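Local coordinates for DUF1254 domain-containing protein (Vibrio parahaemolyticus, PDB 3U07), which is of unknown function but carries a DUF1254 domain and a DUF1214 domain, and is probably exported, at residues 117-122 / 293-298; 271-276 / 298-303. The protein carries 2 engineered substitutions. All blocks are in the same frame, centred on the assembly; numbering follows the deposited sequence.

Interaction 1: 117-122 / 293-298; sequences GHYTNA and APRDIF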
# COMPACT_ATOMS: atom_id res chain seq x y z
N GLY A 117 -5.78 1.93 11.29
CA GLY A 117 -5.48 3.33 11.52
C GLY A 117 -4.58 3.80 10.38
O GLY A 117 -4.07 4.92 10.38
N HIS A 118 -4.41 2.90 9.41
CA HIS A 118 -3.60 3.07 8.21
C HIS A 118 -2.09 3.13 8.48
O HIS A 118 -1.36 3.88 7.83
CB HIS A 118 -4.04 4.30 7.40
CG HIS A 118 -3.66 4.23 5.95
ND1 HIS A 118 -2.60 4.94 5.41
CD2 HIS A 118 -4.17 3.49 4.93
CE1 HIS A 118 -2.48 4.65 4.13
NE2 HIS A 118 -3.42 3.77 3.81
N TYR A 119 -1.64 2.32 9.44
CA TYR A 119 -0.22 2.22 9.77
C TYR A 119 0.27 0.85 9.32
O TYR A 119 -0.39 -0.16 9.56
CB TYR A 119 0.04 2.29 11.28
CG TYR A 119 -0.14 3.64 11.90
CD1 TYR A 119 -1.31 3.96 12.59
CD2 TYR A 119 0.87 4.59 11.82
CE1 TYR A 119 -1.47 5.20 13.18
CE2 TYR A 119 0.72 5.84 12.41
CZ TYR A 119 -0.46 6.13 13.09
OH TYR A 119 -0.62 7.37 13.67
N THR A 120 1.42 0.82 8.66
CA THR A 120 1.99 -0.46 8.26
C THR A 120 2.53 -1.06 9.58
O THR A 120 3.21 -0.37 10.34
CB THR A 120 3.16 -0.27 7.26
OG1 THR A 120 2.62 -0.03 5.95
CG2 THR A 120 4.06 -1.49 7.23
N ASN A 121 2.18 -2.30 9.88
CA ASN A 121 2.67 -2.92 11.11
C ASN A 121 3.55 -4.13 10.86
O ASN A 121 4.04 -4.76 11.79
CB ASN A 121 1.51 -3.28 12.07
CG ASN A 121 0.41 -4.10 11.42
OD1 ASN A 121 0.59 -4.72 10.37
ND2 ASN A 121 -0.75 -4.12 12.07
N ALA A 122 3.76 -4.44 9.59
CA ALA A 122 4.64 -5.54 9.23
C ALA A 122 5.00 -5.48 7.75
O ALA A 122 4.15 -5.20 6.90
CB ALA A 122 4.01 -6.88 9.56
N ALA A 293 3.40 11.87 14.31
CA ALA A 293 3.53 12.85 13.23
C ALA A 293 2.22 13.62 13.06
O ALA A 293 1.16 13.13 13.45
CB ALA A 293 3.89 12.14 11.94
N PRO A 294 2.28 14.83 12.48
CA PRO A 294 1.10 15.67 12.25
C PRO A 294 -0.01 14.89 11.55
O PRO A 294 0.25 14.18 10.57
CB PRO A 294 1.65 16.81 11.39
CG PRO A 294 3.06 16.94 11.87
CD PRO A 294 3.49 15.49 11.95
N ARG A 295 -1.24 15.02 12.04
CA ARG A 295 -2.37 14.30 11.47
C ARG A 295 -2.77 14.66 10.04
O ARG A 295 -3.11 13.77 9.26
CB ARG A 295 -3.60 14.44 12.38
CG ARG A 295 -3.52 13.70 13.71
CD ARG A 295 -3.26 12.21 13.52
NE ARG A 295 -1.84 11.91 13.39
CZ ARG A 295 -1.35 10.68 13.20
NH1 ARG A 295 -2.19 9.65 13.10
NH2 ARG A 295 -0.04 10.49 13.11
N ASP A 296 -2.74 15.94 9.67
CA ASP A 296 -3.13 16.27 8.31
C ASP A 296 -2.15 15.68 7.30
O ASP A 296 -2.56 15.22 6.24
CB ASP A 296 -3.32 17.79 8.10
CG ASP A 296 -2.11 18.61 8.51
OD1 ASP A 296 -1.10 18.05 8.98
OD2 ASP A 296 -2.19 19.85 8.37
N ILE A 297 -0.87 15.66 7.64
CA ILE A 297 0.12 15.08 6.73
C ILE A 297 -0.05 13.55 6.70
O ILE A 297 -0.01 12.94 5.63
CB ILE A 297 1.56 15.47 7.14
CG1 ILE A 297 1.69 17.00 7.16
CG2 ILE A 297 2.57 14.87 6.16
CD1 ILE A 297 3.02 17.51 7.64
N PHE A 298 -0.24 12.93 7.86
CA PHE A 298 -0.43 11.48 7.91
C PHE A 298 -1.65 11.12 7.07
O PHE A 298 -1.64 10.14 6.31
CB PHE A 298 -0.66 11.02 9.35
CG PHE A 298 -0.90 9.54 9.49
CD1 PHE A 298 0.16 8.64 9.44
CD2 PHE A 298 -2.20 9.04 9.64
CE1 PHE A 298 -0.06 7.26 9.54
CE2 PHE A 298 -2.43 7.67 9.75
CZ PHE A 298 -1.36 6.78 9.70

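Interaction 2: 271-276 / 298-303; sequences VELAPK and FAEGTY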
# COMPACT_ATOMS: atom_id res chain seq x y z
N VAL A 271 -7.83 18.60 0.84
CA VAL A 271 -7.76 18.80 -0.60
C VAL A 271 -6.72 19.87 -0.90
O VAL A 271 -5.86 19.68 -1.76
CB VAL A 271 -9.13 19.24 -1.16
CG1 VAL A 271 -9.01 19.54 -2.65
CG2 VAL A 271 -10.16 18.14 -0.93
N GLU A 272 -6.77 20.97 -0.16
CA GLU A 272 -5.83 22.07 -0.36
C GLU A 272 -4.38 21.72 -0.03
O GLU A 272 -3.46 22.27 -0.63
CB GLU A 272 -6.27 23.28 0.48
CG GLU A 272 -5.18 24.31 0.68
CD GLU A 272 -5.60 25.43 1.62
OE1 GLU A 272 -6.34 25.15 2.59
OE2 GLU A 272 -5.17 26.58 1.40
N LEU A 273 -4.18 20.81 0.91
CA LEU A 273 -2.84 20.42 1.32
C LEU A 273 -2.19 19.40 0.39
O LEU A 273 -0.98 19.42 0.17
CB LEU A 273 -2.87 19.85 2.74
CG LEU A 273 -1.55 19.40 3.35
CD1 LEU A 273 -0.61 20.59 3.50
CD2 LEU A 273 -1.82 18.76 4.71
N ALA A 274 -3.02 18.53 -0.17
CA ALA A 274 -2.56 17.46 -1.05
C ALA A 274 -1.42 17.75 -2.03
O ALA A 274 -0.33 17.19 -1.89
CB ALA A 274 -3.75 16.87 -1.79
N PRO A 275 -1.65 18.62 -3.02
CA PRO A 275 -0.58 18.90 -3.98
C PRO A 275 0.76 19.39 -3.44
O PRO A 275 1.77 19.34 -4.14
CB PRO A 275 -1.22 19.91 -4.93
CG PRO A 275 -2.14 20.67 -4.03
CD PRO A 275 -2.78 19.55 -3.22
N LYS A 276 0.79 19.83 -2.19
CA LYS A 276 2.04 20.31 -1.61
C LYS A 276 2.88 19.20 -0.97
O LYS A 276 3.95 19.47 -0.43
CB LYS A 276 1.75 21.38 -0.56
CG LYS A 276 0.69 22.38 -0.97
CD LYS A 276 0.67 23.56 -0.03
CE LYS A 276 -0.55 24.44 -0.26
NZ LYS A 276 -0.48 25.65 0.60
N PHE A 298 -0.24 12.93 7.86
CA PHE A 298 -0.43 11.48 7.91
C PHE A 298 -1.65 11.12 7.07
O PHE A 298 -1.64 10.14 6.31
CB PHE A 298 -0.66 11.02 9.35
CG PHE A 298 -0.90 9.54 9.49
CD1 PHE A 298 0.16 8.64 9.44
CD2 PHE A 298 -2.20 9.04 9.64
CE1 PHE A 298 -0.06 7.26 9.54
CE2 PHE A 298 -2.43 7.67 9.75
CZ PHE A 298 -1.36 6.78 9.70
N ALA A 299 -2.70 11.93 7.20
CA ALA A 299 -3.94 11.72 6.47
C ALA A 299 -3.75 11.76 4.95
O ALA A 299 -4.47 11.08 4.21
CB ALA A 299 -4.97 12.78 6.89
N GLU A 300 -2.79 12.56 4.47
CA GLU A 300 -2.57 12.63 3.03
C GLU A 300 -2.07 11.29 2.51
O GLU A 300 -2.15 11.00 1.31
CB GLU A 300 -1.56 13.74 2.68
CG GLU A 300 -2.05 15.19 2.92
CD GLU A 300 -3.23 15.59 2.03
OE1 GLU A 300 -3.50 14.91 1.02
OE2 GLU A 300 -3.88 16.62 2.34
N GLY A 301 -1.54 10.46 3.41
CA GLY A 301 -1.06 9.15 3.00
C GLY A 301 -2.23 8.35 2.45
O GLY A 301 -2.10 7.64 1.45
N THR A 302 -3.38 8.48 3.10
CA THR A 302 -4.59 7.78 2.68
C THR A 302 -5.21 8.50 1.47
O THR A 302 -5.69 7.86 0.52
CB THR A 302 -5.64 7.75 3.82
OG1 THR A 302 -5.25 6.79 4.81
CG2 THR A 302 -7.02 7.38 3.28
N TYR A 303 -5.20 9.83 1.52
CA TYR A 303 -5.78 10.63 0.45
C TYR A 303 -5.08 10.43 -0.88
O TYR A 303 -5.72 10.26 -1.92
CB TYR A 303 -5.73 12.11 0.82
CG TYR A 303 -6.44 13.00 -0.18
CD1 TYR A 303 -7.83 13.04 -0.24
CD2 TYR A 303 -5.72 13.79 -1.07
CE1 TYR A 303 -8.48 13.85 -1.15
CE2 TYR A 303 -6.37 14.60 -1.99
CZ TYR A 303 -7.75 14.63 -2.03
OH TYR A 303 -8.39 15.43 -2.93

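Interaction 1: 117-122 / 293-298
Tyr119, in the hairpin loop between antiparallel strands 109-115 and 120-125, meets Arg295 and Phe298 on the first turn of helix 295-305. This is a buried loop-to-helix contact. It joins the edge of a four-stranded antiparallel sheet of the DUF1254 region to a later helix.

The Tyr119 hydroxyl oxygen is the polar centre. Arg295 NH1 donates to Tyr119 OH at 2.8 Å, tilted 20° from the guanidinium plane. Arg295 NH2 gives the same oxygen a second, weak bond. The other side of the guanidinium turns back on its own segment. NE and NH2 grip Ala293 O side-on, with NH2 at 2.9 Å from that oxygen and both bonds in the guanidinium plane. Bends at chi2 and chi3 fold the arginine chain back to allow this. NH2 also has a weak bond to Leu290 O. All three guanidinium nitrogens are thus engaged. One guanidinium face lies over the Phe298 ring in a cation-pi contact, with Phe298 CG 3.5 Å above the guanidinium plane, offset towards the rim.

The Phe298 ring packs against one face of the Tyr119 ring. Its CZ sits over the tyrosine ring centre, and the closest pair is Tyr119 CE2 to Phe298 CE1 at 3.3 Å. The planes are 31° apart, an oblique meeting.

The loop backbone is held by Asp115, at the end of strand 109-115, whose OD1 accepts from Gly117 N and Tyr119 N. His118 has its polar partner beyond this contact, where NE2 is hydrogen-bonded to Trp307 N. The loop carbonyls approach the tip of the phenylalanine. His118 O is 3.5 Å from Phe298 CZ, and Gly117 O lies in the ring plane, at the edge, 3.3 Å from Phe298 CE2.

Interaction 2: 271-276 / 298-303
The end of helix 253-273 runs on into a short 3-10 turn, 274-276, beside helix 295-305, and the backbones come nearest at Ala274 and Glu300, whose CA atoms are 6.3 Å apart. This is helix-end packing between two helices close in sequence. A small residue, Ala274, lets the neighbouring helix come near. The 3-10 turn is closed by the backbone bond from Lys276 N to Leu273 O.

Glu300 points at the helix end. Its chain is bent at chi2 (-65°), which brings the carboxylate across the backbone of Leu273 and Ala274. OE2 lies 3.4 Å from Leu273 CB. It also comes 3.3 Å from Ala274 N, but the angle is too poor for a hydrogen bond. OE1 rests against Ala274 CA and CB, and has no polar partner in the model although the contact buries it. Such a site would be expected to favour the protonated acid, though the structure does not settle this. Leu273 CD2 packs along the aliphatic part of the glutamate, 4.0 Å from Glu300 CG.

One turn further along helix 295-305, Tyr303 reaches the same methyl, so Ala274 CB touches both the carboxylate and the ring. With CG anti to the backbone N (chi1 -174°), the ring extends towards helix 253-273. Tyr303 is also touched by Tyr38 of helix 26-52. At the exposed end of the contact, Val271 meets the phenol end of the ring, with CG2 3.8 Å from Tyr303 OH. The tightest apolar touch is Ala274 CB to Tyr303 CE2, at 3.5 Å.

In the fold
Both interactions use helix 295-305. Phe298 lies in both but makes its contact only in interaction 1. Their centres are about 12 Å apart, on the same side of the chain's centre. Along the chain the order is 117-122, 271-276, then the helix, so the segments alternate. Interaction 1 ties the first turn of the helix to a sheet hairpin. Interaction 2 sets the next turns against the end of helix 253-273. The two contacts touch directly: His118 CG is 3.2 Å from Thr302 OG1, and Leu273 CD2 packs on Asp296. Helix 26-52 also packs on helix 295-305. This helix thus joins the sheet of the DUF1254 region to the helical part of the protein.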